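Side-chain contacts in Moesin/ezrin/radixin homolog 2 (Drosophila melanogaster, PDB 7EDR), which probably acts, as a merlin of the FERM family, as a scaffold at the cell cortex, beneath the plasma membrane, binding partner proteins through its FERM domain in growth-control signalling: residues Val190-Glu193 with Tyr194-Ala198; Ser125-Leu128 with Ala129-Val133; Glu99-Gln102 with His103-Leu107; Thr177-Met180 with Asp181-Pro184. All blocks are in the same frame, centred on the assembly; numbering follows the deposited sequence.

Interaction 1: residues Val190-Glu193 with Tyr194-Ala198; sequences VEME and YLKIA
Val190-Glu193 and Tyr194-Ala198 are successive turns of one α-helix, joined by the usual i to i+4 bonds: Tyr194 N to Val190 O at 2.9 Å, Leu195 N to Glu191 O at 3.0 Å and Lys196 N to Met192 O at 2.9 Å. The fourth, Ile197 N to Glu193 O, is longer at 3.3 Å and less straight, with an N-H...O angle of 144°. Among the side chains, one contact is ionic. Glu193 and Lys196 run side by side, pointing the same way, and Lys196 NZ donates to Glu193 OE2 at 2.8 Å, forming an i to i+3 salt bridge. The ammonium meets the carboxylate on its syn side but 33° out of the carboxylate plane, and Glu193 OE1 stays 3.8 Å from Lys196 NZ, so a single oxygen does the gripping. Bends in both chains make this possible: Glu193 folds at chi2 (-59°), while Lys196 turns at its third torsion, which carries the amine back along the helix toward the carboxylate. The same lysine chain is crossed at about a right angle by Met192, whose CG comes 4.1 Å from Lys196 CE; the pairing thus combines a charged end with an apolar shaft. On another side of the helix Tyr194 leads its ring away from the first turn, to meet Phe106 of helix 99-114 edge-to-face. Helix 187-198 of the all-helical central FERM lobe is thus amphipathic, with Tyr194 and Leu195 buried and the i to i+3 salt bridge on its more exposed side.

Interaction 2: residues Ser125-Leu128 with Ala129-Val133; sequences SVLL and ASYAV
Leu127 supplies both the apolar and the polar centre of this contact between Ser125-Leu128 and Ala129-Val133. The apolar part is a CH-pi contact one turn apart: Leu127 CD1 lies over one face of the Tyr131 ring, 3.8 Å from its centroid and offset toward the rim, with Tyr131 CZ the nearest ring atom at 3.5 Å. Leu127 reaches there because its CG stands opposite the backbone N (chi1 171°) and the chain then turns at chi2, bringing one methyl over the ring. Among the hydrogen bonds, Leu127 O takes two donors: Tyr131 N at 3.0 Å, and Ser130 OG at 2.8 Å, in the carbonyl plane on a lone pair. The serine hydroxyl thus folds back on its own helix, a common way to satisfy a buried side chain, and His182 NE2 is a further partner of that oxygen. The remaining bonds are routine helical ones, such as Ala132 N to Leu128 O at 2.8 Å. Helices 187-198, 99-114 and 168-179 flank the contact: Leu128 packs on the first two, Val126 and Ala129 rest on the third, and apolar side chains of another protein chain reach Val126 and Leu127.

Interaction 3: residues Glu99-Gln102 with His103-Leu107; sequences EITQ and HLFFL
His103, the first residue of the second turn, bonds through its backbone N to Glu99 O at 2.8 Å, while its ring leads away from the first segment. ND1 probably hydrogen-bonds to Glu191 OE2 of helix 187-198, and NE2 makes a weak bond to Asp13. Next comes Leu104, whose side chain lies alongside that of Ile100, both pointing the same way; Ile100 CD1 approaches Leu104 CG at 3.8 Å. The isoleucine manages this because CG1 points forward along the helix, anti to the backbone N (chi1 -180°), and chi2 bends its terminal methyl toward the following turn. Phe105 follows, its ring beside Thr101: the methyl CG2 sits 3.9 Å from Phe105 CE2, while Thr101 O lies at the ring edge, in plane, 3.3 Å from CD2. The Thr101 hydroxyl is occupied elsewhere, by Glu41. Phe106 closes the series with a backbone bond from its N to Gln102 O at 2.8 Å, its ring leading away from Glu99-Gln102 into the interface with helix 187-198. Chemically, the contact has an apolar side, where Leu104 and Phe105 pack on strands 45-50 and 78-85, and a polar edge, where the two carboxylates near His103, if both engage the ring, could favour its protonation.

Interaction 4: residues Thr177-Met180 with Asp181-Pro184; sequences TWYM and DHEP
Trp178 O receives Asp181 N at 2.9 Å, an i to i+3 bond that arrives well above the carbonyl plane, 58° out of it, rather than on a lone pair. The next amide repeats the pattern: His182 N donates to Tyr179 O at 3.3 Å, which closes the type I beta turn from Tyr179 to His182 as the chain leaves helix 168-179. With its CG placed opposite the carbonyl carbon and beside the backbone N (chi1 -66°), the histidine ring folds back against the last helical turn. One face of that ring covers the backbone it has just left. Tyr179 CA sits over this face in a CH-pi contact, 4.1 Å from the His182 centroid, and Trp178 O lies above the same face, also offset toward the rim, 3.5 Å from His182 ND1. On the tryptophan side the two flat groups meet obliquely, neither stacked nor edge-to-face: the His182 ring and the five-membered Trp178 ring have planes at 42°, and Trp178 CD1 approaches His182 CE1 at 3.7 Å. Tyr179 offers a more distant contact, its ring edge meeting His182 CD2 with Tyr179 CD1 4.4 Å away. The imidazole is thus set against backbone and indole together, while its NE2 is already engaged by Ser130. Within the fold this turn leads from helix 168-179 into the loop before helix 187-198. Trp178 packs on Val126 and Leu127 of helix 122-137, and Tyr179 rests on His134 of that helix while its hydroxyl reaches Gly138 O.

Overall arrangement
Read from the N terminus, the four local contacts come in series along the central FERM region; none nests in or crosses another. Interaction 3 lies at the start of helix 99-114, interaction 2 on helix 122-137, interaction 4 at the end of helix 168-179 and interaction 1 on helix 187-198. Interaction 4 alone closes a beta turn, at the exit of helix 168-179; the others span consecutive helical turns. In space, interaction 1 touches interactions 2 and 3, each about 10 Å away between centres, and interaction 2 in turn touches interaction 4. Interactions 3 and 4 are about 22 Å apart between centres, so the bundle is tied together stepwise, helix to neighbouring helix.

Interaction 1: residues Val190-Glu193 with Tyr194-Ala198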
ATOM      1  N   VAL C 190      13.502  21.215  -9.863  1.00 35.25           N
ATOM      2  CA  VAL C 190      14.941  21.209 -10.072  1.00 31.83           C
ATOM      3  C   VAL C 190      15.664  20.821  -8.786  1.00 29.23           C
ATOM      4  O   VAL C 190      16.696  20.142  -8.839  1.00 28.59           O
ATOM      5  CB  VAL C 190      15.403  22.571 -10.628  1.00 39.97           C
ATOM      6  CG1 VAL C 190      16.935  22.726 -10.540  1.00 31.93           C
ATOM      7  CG2 VAL C 190      14.910  22.739 -12.074  1.00 37.70           C
ATOM      8  N   GLU C 191      15.127  21.205  -7.618  1.00 31.81           N
ATOM      9  CA  GLU C 191      15.662  20.686  -6.362  1.00 28.37           C
ATOM     10  C   GLU C 191      15.666  19.163  -6.377  1.00 29.47           C
ATOM     11  O   GLU C 191      16.689  18.528  -6.084  1.00 25.62           O
ATOM     12  CB  GLU C 191      14.867  21.217  -5.170  1.00 28.02           C
ATOM     13  CG  GLU C 191      15.203  22.662  -4.748  1.00 32.47           C
ATOM     14  CD  GLU C 191      14.397  23.135  -3.528  1.00 35.92           C
ATOM     15  OE1 GLU C 191      13.423  22.439  -3.150  1.00 40.29           O
ATOM     16  OE2 GLU C 191      14.738  24.191  -2.933  1.00 32.14           O
ATOM     17  N   MET C 192      14.552  18.556  -6.789  1.00 29.03           N
ATOM     18  CA  MET C 192      14.512  17.102  -6.801  1.00 31.10           C
ATOM     19  C   MET C 192      15.527  16.522  -7.787  1.00 33.71           C
ATOM     20  O   MET C 192      16.175  15.503  -7.488  1.00 31.95           O
ATOM     21  CB  MET C 192      13.100  16.618  -7.098  1.00 32.47           C
ATOM     22  CG  MET C 192      12.956  15.087  -7.049  1.00 42.43           C
ATOM     23  SD  MET C 192      13.225  14.312  -5.415  1.00 41.94           S
ATOM     24  CE  MET C 192      12.128  15.264  -4.391  1.00 34.86           C
ATOM     25  N   GLU C 193      15.709  17.166  -8.951  1.00 29.67           N
ATOM     26  CA  GLU C 193      16.700  16.685  -9.918  1.00 29.49           C
ATOM     27  C   GLU C 193      18.109  16.767  -9.348  1.00 26.11           C
ATOM     28  O   GLU C 193      18.927  15.871  -9.568  1.00 26.35           O
ATOM     29  CB  GLU C 193      16.627  17.486 -11.223  1.00 31.87           C
ATOM     30  CG  GLU C 193      15.352  17.283 -12.028  1.00 39.22           C
ATOM     31  CD  GLU C 193      15.135  15.824 -12.425  1.00 43.68           C
ATOM     32  OE1 GLU C 193      16.103  15.194 -12.914  1.00 39.97           O
ATOM     33  OE2 GLU C 193      14.003  15.311 -12.239  1.00 40.23           O
ATOM     34  N   TYR C 194      18.414  17.854  -8.638  1.00 25.53           N
ATOM     35  CA  TYR C 194      19.693  17.979  -7.957  1.00 21.53           C
ATOM     36  C   TYR C 194      19.901  16.822  -6.976  1.00 23.27           C
ATOM     37  O   TYR C 194      20.969  16.203  -6.948  1.00 22.13           O
ATOM     38  CB  TYR C 194      19.749  19.336  -7.248  1.00 20.67           C
ATOM     39  CG  TYR C 194      21.056  19.674  -6.573  1.00 20.59           C
ATOM     40  CD1 TYR C 194      21.474  19.003  -5.436  1.00 20.02           C
ATOM     41  CD2 TYR C 194      21.858  20.698  -7.056  1.00 22.74           C
ATOM     42  CE1 TYR C 194      22.665  19.316  -4.822  1.00 22.53           C
ATOM     43  CE2 TYR C 194      23.052  21.020  -6.448  1.00 22.06           C
ATOM     44  CZ  TYR C 194      23.451  20.328  -5.338  1.00 22.29           C
ATOM     45  OH  TYR C 194      24.640  20.644  -4.736  1.00 25.88           O
ATOM     46  N   LEU C 195      18.886  16.512  -6.160  1.00 19.42           N
ATOM     47  CA  LEU C 195      19.024  15.413  -5.212  1.00 23.23           C
ATOM     48  C   LEU C 195      19.208  14.078  -5.932  1.00 22.56           C
ATOM     49  O   LEU C 195      20.031  13.253  -5.518  1.00 22.03           O
ATOM     50  CB  LEU C 195      17.819  15.364  -4.273  1.00 22.60           C
ATOM     51  CG  LEU C 195      17.793  16.526  -3.289  1.00 26.05           C
ATOM     52  CD1 LEU C 195      16.421  16.674  -2.606  1.00 22.81           C
ATOM     53  CD2 LEU C 195      18.903  16.365  -2.255  1.00 20.52           C
ATOM     54  N   LYS C 196      18.475  13.855  -7.031  1.00 23.23           N
ATOM     55  CA  LYS C 196      18.625  12.598  -7.767  1.00 24.38           C
ATOM     56  C   LYS C 196      20.060  12.366  -8.234  1.00 24.94           C
ATOM     57  O   LYS C 196      20.504  11.217  -8.324  1.00 27.43           O
ATOM     58  CB  LYS C 196      17.669  12.569  -8.953  1.00 24.38           C
ATOM     59  CG  LYS C 196      16.317  11.975  -8.597  1.00 32.11           C
ATOM     60  CD  LYS C 196      15.475  11.731  -9.837  1.00 38.14           C
ATOM     61  CE  LYS C 196      14.586  12.918 -10.121  1.00 41.15           C
ATOM     62  NZ  LYS C 196      13.763  12.666 -11.320  1.00 45.17           N
ATOM     63  N   ILE C 197      20.806  13.427  -8.510  1.00 22.10           N
ATOM     64  CA  ILE C 197      22.206  13.273  -8.870  1.00 19.39           C
ATOM     65  C   ILE C 197      23.099  13.213  -7.640  1.00 23.60           C
ATOM     66  O   ILE C 197      24.046  12.422  -7.598  1.00 25.53           O
ATOM     67  CB  ILE C 197      22.605  14.408  -9.832  1.00 24.69           C
ATOM     68  CG1 ILE C 197      22.170  14.002 -11.235  1.00 26.07           C
ATOM     69  CG2 ILE C 197      24.116  14.676  -9.783  1.00 18.24           C
ATOM     70  CD1 ILE C 197      22.031  15.085 -12.102  1.00 26.60           C
ATOM     71  N   ALA C 198      22.810  14.021  -6.615  1.00 22.30           N
ATOM     72  CA  ALA C 198      23.588  13.939  -5.383  1.00 21.35           C
ATOM     73  C   ALA C 198      23.513  12.548  -4.774  1.00 26.64           C
ATOM     74  O   ALA C 198      24.512  12.039  -4.253  1.00 28.89           O
ATOM     75  CB  ALA C 198      23.111  14.973  -4.370  1.00 21.44           C
TER

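Interaction 2: residues Ser125-Leu128 with Ala129-Val133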
ATOM      1  N   SER C 125      29.845  18.528 -10.672  1.00 25.72           N
ATOM      2  CA  SER C 125      29.685  19.780  -9.939  1.00 24.56           C
ATOM      3  C   SER C 125      29.184  20.904 -10.840  1.00 27.19           C
ATOM      4  O   SER C 125      28.494  21.810 -10.363  1.00 26.00           O
ATOM      5  CB  SER C 125      31.005  20.192  -9.287  1.00 26.38           C
ATOM      6  OG  SER C 125      31.977  20.526 -10.270  1.00 27.82           O
ATOM      7  N   VAL C 126      29.520  20.876 -12.133  1.00 24.71           N
ATOM      8  CA  VAL C 126      28.991  21.903 -13.022  1.00 25.91           C
ATOM      9  C   VAL C 126      27.501  21.707 -13.220  1.00 27.05           C
ATOM     10  O   VAL C 126      26.720  22.667 -13.171  1.00 29.51           O
ATOM     11  CB  VAL C 126      29.737  21.918 -14.371  1.00 22.09           C
ATOM     12  CG1 VAL C 126      29.036  22.864 -15.335  1.00 20.80           C
ATOM     13  CG2 VAL C 126      31.170  22.337 -14.173  1.00 18.62           C
ATOM     14  N   LEU C 127      27.075  20.462 -13.448  1.00 29.71           N
ATOM     15  CA  LEU C 127      25.647  20.185 -13.572  1.00 29.93           C
ATOM     16  C   LEU C 127      24.893  20.606 -12.312  1.00 27.37           C
ATOM     17  O   LEU C 127      23.895  21.335 -12.381  1.00 27.25           O
ATOM     18  CB  LEU C 127      25.436  18.703 -13.866  1.00 27.94           C
ATOM     19  CG  LEU C 127      23.991  18.198 -13.803  1.00 29.86           C
ATOM     20  CD1 LEU C 127      23.126  18.989 -14.748  1.00 32.47           C
ATOM     21  CD2 LEU C 127      23.974  16.755 -14.190  1.00 28.52           C
ATOM     22  N   LEU C 128      25.373  20.171 -11.145  1.00 25.29           N
ATOM     23  CA  LEU C 128      24.752  20.585  -9.893  1.00 25.32           C
ATOM     24  C   LEU C 128      24.693  22.100  -9.796  1.00 27.90           C
ATOM     25  O   LEU C 128      23.694  22.671  -9.332  1.00 25.85           O
ATOM     26  CB  LEU C 128      25.525  19.998  -8.707  1.00 25.16           C
ATOM     27  CG  LEU C 128      25.474  18.467  -8.653  1.00 21.55           C
ATOM     28  CD1 LEU C 128      26.341  17.955  -7.540  1.00 19.59           C
ATOM     29  CD2 LEU C 128      24.040  18.041  -8.460  1.00 19.82           C
ATOM     30  N   ALA C 129      25.753  22.774 -10.245  1.00 25.88           N
ATOM     31  CA  ALA C 129      25.777  24.221 -10.155  1.00 24.49           C
ATOM     32  C   ALA C 129      24.705  24.829 -11.048  1.00 26.31           C
ATOM     33  O   ALA C 129      24.011  25.768 -10.639  1.00 27.25           O
ATOM     34  CB  ALA C 129      27.166  24.747 -10.511  1.00 24.67           C
ATOM     35  N   SER C 130      24.529  24.282 -12.260  1.00 25.89           N
ATOM     36  CA  SER C 130      23.529  24.838 -13.168  1.00 25.80           C
ATOM     37  C   SER C 130      22.114  24.622 -12.642  1.00 30.72           C
ATOM     38  O   SER C 130      21.251  25.487 -12.840  1.00 29.63           O
ATOM     39  CB  SER C 130      23.695  24.254 -14.566  1.00 26.17           C
ATOM     40  OG  SER C 130      23.232  22.927 -14.644  1.00 31.09           O
ATOM     41  N   TYR C 131      21.870  23.501 -11.942  1.00 29.45           N
ATOM     42  CA  TYR C 131      20.601  23.313 -11.230  1.00 29.03           C
ATOM     43  C   TYR C 131      20.451  24.301 -10.073  1.00 28.59           C
ATOM     44  O   TYR C 131      19.377  24.886  -9.878  1.00 30.73           O
ATOM     45  CB  TYR C 131      20.489  21.890 -10.685  1.00 27.74           C
ATOM     46  CG  TYR C 131      20.274  20.790 -11.700  1.00 30.05           C
ATOM     47  CD1 TYR C 131      19.685  21.039 -12.937  1.00 34.73           C
ATOM     48  CD2 TYR C 131      20.640  19.493 -11.406  1.00 32.63           C
ATOM     49  CE1 TYR C 131      19.488  20.019 -13.858  1.00 29.69           C
ATOM     50  CE2 TYR C 131      20.439  18.466 -12.316  1.00 36.76           C
ATOM     51  CZ  TYR C 131      19.866  18.732 -13.537  1.00 36.57           C
ATOM     52  OH  TYR C 131      19.682  17.684 -14.417  1.00 38.91           O
ATOM     53  N   ALA C 132      21.503  24.477  -9.273  1.00 26.62           N
ATOM     54  CA  ALA C 132      21.416  25.431  -8.175  1.00 27.89           C
ATOM     55  C   ALA C 132      21.033  26.814  -8.689  1.00 32.19           C
ATOM     56  O   ALA C 132      20.193  27.500  -8.090  1.00 31.74           O
ATOM     57  CB  ALA C 132      22.737  25.487  -7.415  1.00 24.09           C
ATOM     58  N   VAL C 133      21.608  27.218  -9.819  1.00 26.20           N
ATOM     59  CA  VAL C 133      21.304  28.524 -10.382  1.00 29.10           C
ATOM     60  C   VAL C 133      19.837  28.587 -10.794  1.00 32.02           C
ATOM     61  O   VAL C 133      19.115  29.535 -10.457  1.00 34.69           O
ATOM     62  CB  VAL C 133      22.255  28.816 -11.560  1.00 30.22           C
ATOM     63  CG1 VAL C 133      21.788  30.013 -12.376  1.00 27.79           C
ATOM     64  CG2 VAL C 133      23.665  29.009 -11.045  1.00 22.81           C
TER

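Interaction 3: residues Glu99-Gln102 with His103-Leu107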
ATOM      1  N   GLU C  99       7.190  19.248   0.142  1.00 31.01           N
ATOM      2  CA  GLU C  99       8.166  20.155  -0.447  1.00 29.89           C
ATOM      3  C   GLU C  99       9.125  20.702   0.598  1.00 26.24           C
ATOM      4  O   GLU C  99      10.318  20.866   0.315  1.00 29.92           O
ATOM      5  CB  GLU C  99       7.463  21.281  -1.182  1.00 29.60           C
ATOM      6  CG  GLU C  99       7.095  20.893  -2.607  1.00 43.82           C
ATOM      7  CD  GLU C  99       6.100  21.859  -3.250  1.00 59.33           C
ATOM      8  OE1 GLU C  99       5.205  21.379  -3.987  1.00 52.91           O
ATOM      9  OE2 GLU C  99       6.214  23.090  -3.011  1.00 62.04           O
ATOM     10  N   ILE C 100       8.643  20.975   1.812  1.00 22.74           N
ATOM     11  CA  ILE C 100       9.554  21.443   2.849  1.00 24.03           C
ATOM     12  C   ILE C 100      10.655  20.408   3.096  1.00 26.18           C
ATOM     13  O   ILE C 100      11.835  20.761   3.241  1.00 26.27           O
ATOM     14  CB  ILE C 100       8.780  21.800   4.135  1.00 23.03           C
ATOM     15  CG1 ILE C 100       9.746  22.301   5.231  1.00 24.61           C
ATOM     16  CG2 ILE C 100       7.944  20.619   4.631  1.00 20.97           C
ATOM     17  CD1 ILE C 100      10.662  23.416   4.784  1.00 20.87           C
ATOM     18  N   THR C 101      10.294  19.114   3.108  1.00 25.70           N
ATOM     19  CA  THR C 101      11.286  18.050   3.263  1.00 23.46           C
ATOM     20  C   THR C 101      12.302  18.074   2.126  1.00 25.08           C
ATOM     21  O   THR C 101      13.518  18.057   2.369  1.00 23.13           O
ATOM     22  CB  THR C 101      10.603  16.677   3.317  1.00 28.63           C
ATOM     23  OG1 THR C 101       9.450  16.713   4.182  1.00 27.08           O
ATOM     24  CG2 THR C 101      11.576  15.627   3.827  1.00 22.75           C
ATOM     25  N   GLN C 102      11.819  18.084   0.872  1.00 25.51           N
ATOM     26  CA  GLN C 102      12.721  18.126  -0.283  1.00 25.32           C
ATOM     27  C   GLN C 102      13.622  19.340  -0.222  1.00 23.42           C
ATOM     28  O   GLN C 102      14.822  19.245  -0.468  1.00 25.10           O
ATOM     29  CB  GLN C 102      11.933  18.155  -1.590  1.00 24.35           C
ATOM     30  CG  GLN C 102      10.954  17.032  -1.699  1.00 37.63           C
ATOM     31  CD  GLN C 102       9.887  17.261  -2.748  1.00 39.10           C
ATOM     32  OE1 GLN C 102       9.973  18.201  -3.547  1.00 44.40           O
ATOM     33  NE2 GLN C 102       8.869  16.391  -2.754  1.00 31.23           N
ATOM     34  N   HIS C 103      13.057  20.485   0.131  1.00 25.68           N
ATOM     35  CA  HIS C 103      13.834  21.709   0.196  1.00 26.35           C
ATOM     36  C   HIS C 103      14.931  21.618   1.249  1.00 24.81           C
ATOM     37  O   HIS C 103      16.080  21.992   0.992  1.00 24.90           O
ATOM     38  CB  HIS C 103      12.896  22.873   0.498  1.00 32.17           C
ATOM     39  CG  HIS C 103      13.574  24.197   0.485  1.00 32.14           C
ATOM     40  ND1 HIS C 103      14.121  24.736  -0.661  1.00 30.18           N
ATOM     41  CD2 HIS C 103      13.818  25.081   1.480  1.00 31.03           C
ATOM     42  CE1 HIS C 103      14.667  25.902  -0.368  1.00 40.09           C
ATOM     43  NE2 HIS C 103      14.496  26.134   0.923  1.00 39.18           N
ATOM     44  N   LEU C 104      14.592  21.126   2.446  1.00 25.46           N
ATOM     45  CA  LEU C 104      15.581  21.031   3.518  1.00 24.14           C
ATOM     46  C   LEU C 104      16.694  20.037   3.174  1.00 23.00           C
ATOM     47  O   LEU C 104      17.858  20.260   3.526  1.00 25.19           O
ATOM     48  CB  LEU C 104      14.888  20.661   4.833  1.00 25.72           C
ATOM     49  CG  LEU C 104      14.019  21.739   5.500  1.00 27.31           C
ATOM     50  CD1 LEU C 104      13.520  21.271   6.852  1.00 27.83           C
ATOM     51  CD2 LEU C 104      14.780  23.036   5.675  1.00 25.34           C
ATOM     52  N   PHE C 105      16.370  18.943   2.467  1.00 23.28           N
ATOM     53  CA  PHE C 105      17.424  18.036   2.004  1.00 21.81           C
ATOM     54  C   PHE C 105      18.265  18.685   0.909  1.00 22.28           C
ATOM     55  O   PHE C 105      19.497  18.534   0.893  1.00 21.12           O
ATOM     56  CB  PHE C 105      16.837  16.717   1.493  1.00 20.28           C
ATOM     57  CG  PHE C 105      16.689  15.662   2.545  1.00 21.76           C
ATOM     58  CD1 PHE C 105      17.776  14.858   2.910  1.00 21.26           C
ATOM     59  CD2 PHE C 105      15.467  15.454   3.171  1.00 20.83           C
ATOM     60  CE1 PHE C 105      17.645  13.879   3.890  1.00 16.21           C
ATOM     61  CE2 PHE C 105      15.333  14.462   4.160  1.00 18.61           C
ATOM     62  CZ  PHE C 105      16.420  13.677   4.509  1.00 16.19           C
ATOM     63  N   PHE C 106      17.617  19.404  -0.014  1.00 19.51           N
ATOM     64  CA  PHE C 106      18.345  20.064  -1.086  1.00 20.34           C
ATOM     65  C   PHE C 106      19.403  21.007  -0.528  1.00 23.53           C
ATOM     66  O   PHE C 106      20.552  21.003  -0.988  1.00 20.34           O
ATOM     67  CB  PHE C 106      17.389  20.827  -2.003  1.00 24.54           C
ATOM     68  CG  PHE C 106      18.089  21.832  -2.900  1.00 26.68           C
ATOM     69  CD1 PHE C 106      18.807  21.410  -4.011  1.00 26.30           C
ATOM     70  CD2 PHE C 106      18.055  23.197  -2.611  1.00 25.53           C
ATOM     71  CE1 PHE C 106      19.490  22.339  -4.827  1.00 26.90           C
ATOM     72  CE2 PHE C 106      18.720  24.111  -3.420  1.00 25.73           C
ATOM     73  CZ  PHE C 106      19.436  23.675  -4.533  1.00 23.44           C
ATOM     74  N   LEU C 107      19.037  21.816   0.475  1.00 24.21           N
ATOM     75  CA  LEU C 107      19.976  22.814   0.983  1.00 23.60           C
ATOM     76  C   LEU C 107      21.105  22.162   1.770  1.00 24.10           C
ATOM     77  O   LEU C 107      22.265  22.570   1.650  1.00 27.26           O
ATOM     78  CB  LEU C 107      19.259  23.849   1.848  1.00 26.64           C
ATOM     79  CG  LEU C 107      18.321  24.818   1.126  1.00 30.31           C
ATOM     80  CD1 LEU C 107      17.588  25.668   2.128  1.00 33.08           C
ATOM     81  CD2 LEU C 107      19.120  25.675   0.165  1.00 25.50           C
TER

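Interaction 4: residues Thr177-Met180 with Asp181-Pro184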
ATOM      1  N   THR C 177      25.893  27.869 -19.809  1.00 28.46           N
ATOM      2  CA  THR C 177      25.502  27.167 -21.027  1.00 32.32           C
ATOM      3  C   THR C 177      24.614  25.969 -20.713  1.00 34.15           C
ATOM      4  O   THR C 177      23.645  25.691 -21.435  1.00 31.19           O
ATOM      5  CB  THR C 177      26.751  26.727 -21.789  1.00 30.77           C
ATOM      6  OG1 THR C 177      27.591  27.870 -22.006  1.00 32.35           O
ATOM      7  CG2 THR C 177      26.370  26.102 -23.124  1.00 25.35           C
ATOM      8  N   TRP C 178      24.926  25.251 -19.630  1.00 30.37           N
ATOM      9  CA  TRP C 178      24.090  24.137 -19.212  1.00 32.94           C
ATOM     10  C   TRP C 178      22.770  24.633 -18.625  1.00 34.99           C
ATOM     11  O   TRP C 178      21.704  24.087 -18.931  1.00 34.64           O
ATOM     12  CB  TRP C 178      24.850  23.282 -18.205  1.00 32.15           C
ATOM     13  CG  TRP C 178      24.507  21.855 -18.300  1.00 35.41           C
ATOM     14  CD1 TRP C 178      23.310  21.316 -18.679  1.00 35.81           C
ATOM     15  CD2 TRP C 178      25.380  20.755 -18.043  1.00 33.35           C
ATOM     16  NE1 TRP C 178      23.386  19.940 -18.666  1.00 33.98           N
ATOM     17  CE2 TRP C 178      24.645  19.575 -18.271  1.00 33.68           C
ATOM     18  CE3 TRP C 178      26.710  20.654 -17.641  1.00 32.37           C
ATOM     19  CZ2 TRP C 178      25.199  18.320 -18.111  1.00 35.95           C
ATOM     20  CZ3 TRP C 178      27.252  19.416 -17.484  1.00 30.04           C
ATOM     21  CH2 TRP C 178      26.503  18.262 -17.719  1.00 33.98           C
ATOM     22  N   TYR C 179      22.828  25.670 -17.783  1.00 31.31           N
ATOM     23  CA  TYR C 179      21.617  26.300 -17.264  1.00 31.93           C
ATOM     24  C   TYR C 179      20.648  26.675 -18.387  1.00 35.15           C
ATOM     25  O   TYR C 179      19.447  26.401 -18.298  1.00 34.60           O
ATOM     26  CB  TYR C 179      22.024  27.522 -16.437  1.00 27.29           C
ATOM     27  CG  TYR C 179      20.932  28.485 -16.034  1.00 33.68           C
ATOM     28  CD1 TYR C 179      19.847  28.065 -15.271  1.00 34.98           C
ATOM     29  CD2 TYR C 179      21.016  29.842 -16.365  1.00 35.38           C
ATOM     30  CE1 TYR C 179      18.857  28.954 -14.881  1.00 34.83           C
ATOM     31  CE2 TYR C 179      20.038  30.742 -15.965  1.00 33.39           C
ATOM     32  CZ  TYR C 179      18.962  30.291 -15.222  1.00 37.18           C
ATOM     33  OH  TYR C 179      17.974  31.158 -14.829  1.00 37.12           O
ATOM     34  N   MET C 180      21.157  27.267 -19.474  1.00 36.37           N
ATOM     35  CA  MET C 180      20.294  27.641 -20.596  1.00 40.38           C
ATOM     36  C   MET C 180      19.509  26.464 -21.164  1.00 38.92           C
ATOM     37  O   MET C 180      18.473  26.670 -21.802  1.00 44.19           O
ATOM     38  CB  MET C 180      21.108  28.251 -21.742  1.00 37.07           C
ATOM     39  CG  MET C 180      21.670  29.634 -21.499  1.00 42.56           C
ATOM     40  SD  MET C 180      22.472  30.295 -22.988  1.00 46.43           S
ATOM     41  CE  MET C 180      22.402  28.894 -24.120  1.00 37.25           C
ATOM     42  N   ASP C 181      19.984  25.245 -20.962  1.00 38.93           N
ATOM     43  CA  ASP C 181      19.477  24.085 -21.674  1.00 41.55           C
ATOM     44  C   ASP C 181      18.489  23.272 -20.857  1.00 42.75           C
ATOM     45  O   ASP C 181      17.942  22.295 -21.372  1.00 44.28           O
ATOM     46  CB  ASP C 181      20.651  23.197 -22.093  1.00 41.53           C
ATOM     47  CG  ASP C 181      20.249  22.103 -23.048  1.00 42.27           C
ATOM     48  OD1 ASP C 181      20.622  20.933 -22.782  1.00 47.98           O
ATOM     49  OD2 ASP C 181      19.574  22.418 -24.054  1.00 39.12           O
ATOM     50  N   HIS C 182      18.269  23.630 -19.593  1.00 40.56           N
ATOM     51  CA  HIS C 182      17.344  22.873 -18.763  1.00 42.78           C
ATOM     52  C   HIS C 182      15.934  23.013 -19.319  1.00 51.33           C
ATOM     53  O   HIS C 182      15.521  24.110 -19.717  1.00 52.06           O
ATOM     54  CB  HIS C 182      17.386  23.365 -17.315  1.00 37.78           C
ATOM     55  CG  HIS C 182      18.692  23.113 -16.620  1.00 36.66           C
ATOM     56  ND1 HIS C 182      19.561  22.107 -16.994  1.00 36.11           N
ATOM     57  CD2 HIS C 182      19.273  23.741 -15.569  1.00 33.82           C
ATOM     58  CE1 HIS C 182      20.621  22.130 -16.206  1.00 34.39           C
ATOM     59  NE2 HIS C 182      20.474  23.117 -15.337  1.00 36.53           N
ATOM     60  N   GLU C 183      15.203  21.903 -19.375  1.00 54.77           N
ATOM     61  CA  GLU C 183      13.766  22.004 -19.574  1.00 59.27           C
ATOM     62  C   GLU C 183      13.188  22.907 -18.489  1.00 56.00           C
ATOM     63  O   GLU C 183      13.593  22.800 -17.321  1.00 55.24           O
ATOM     64  CB  GLU C 183      13.106  20.629 -19.530  1.00 58.03           C
ATOM     65  CG  GLU C 183      12.676  20.137 -20.899  1.00 72.44           C
ATOM     66  CD  GLU C 183      12.354  18.654 -20.908  1.00 87.85           C
ATOM     67  OE1 GLU C 183      11.702  18.191 -21.876  1.00 89.95           O
ATOM     68  OE2 GLU C 183      12.764  17.953 -19.952  1.00 85.27           O
ATOM     69  N   PRO C 184      12.306  23.828 -18.827  1.00 57.62           N
ATOM     70  CA  PRO C 184      11.873  24.806 -17.822  1.00 55.66           C
ATOM     71  C   PRO C 184      11.034  24.115 -16.765  1.00 55.72           C
ATOM     72  O   PRO C 184       9.837  23.889 -16.957  1.00 62.41           O
ATOM     73  CB  PRO C 184      11.074  25.823 -18.638  1.00 49.36           C
ATOM     74  CG  PRO C 184      10.525  25.008 -19.768  1.00 54.77           C
ATOM     75  CD  PRO C 184      11.522  23.912 -20.067  1.00 52.73           C
TER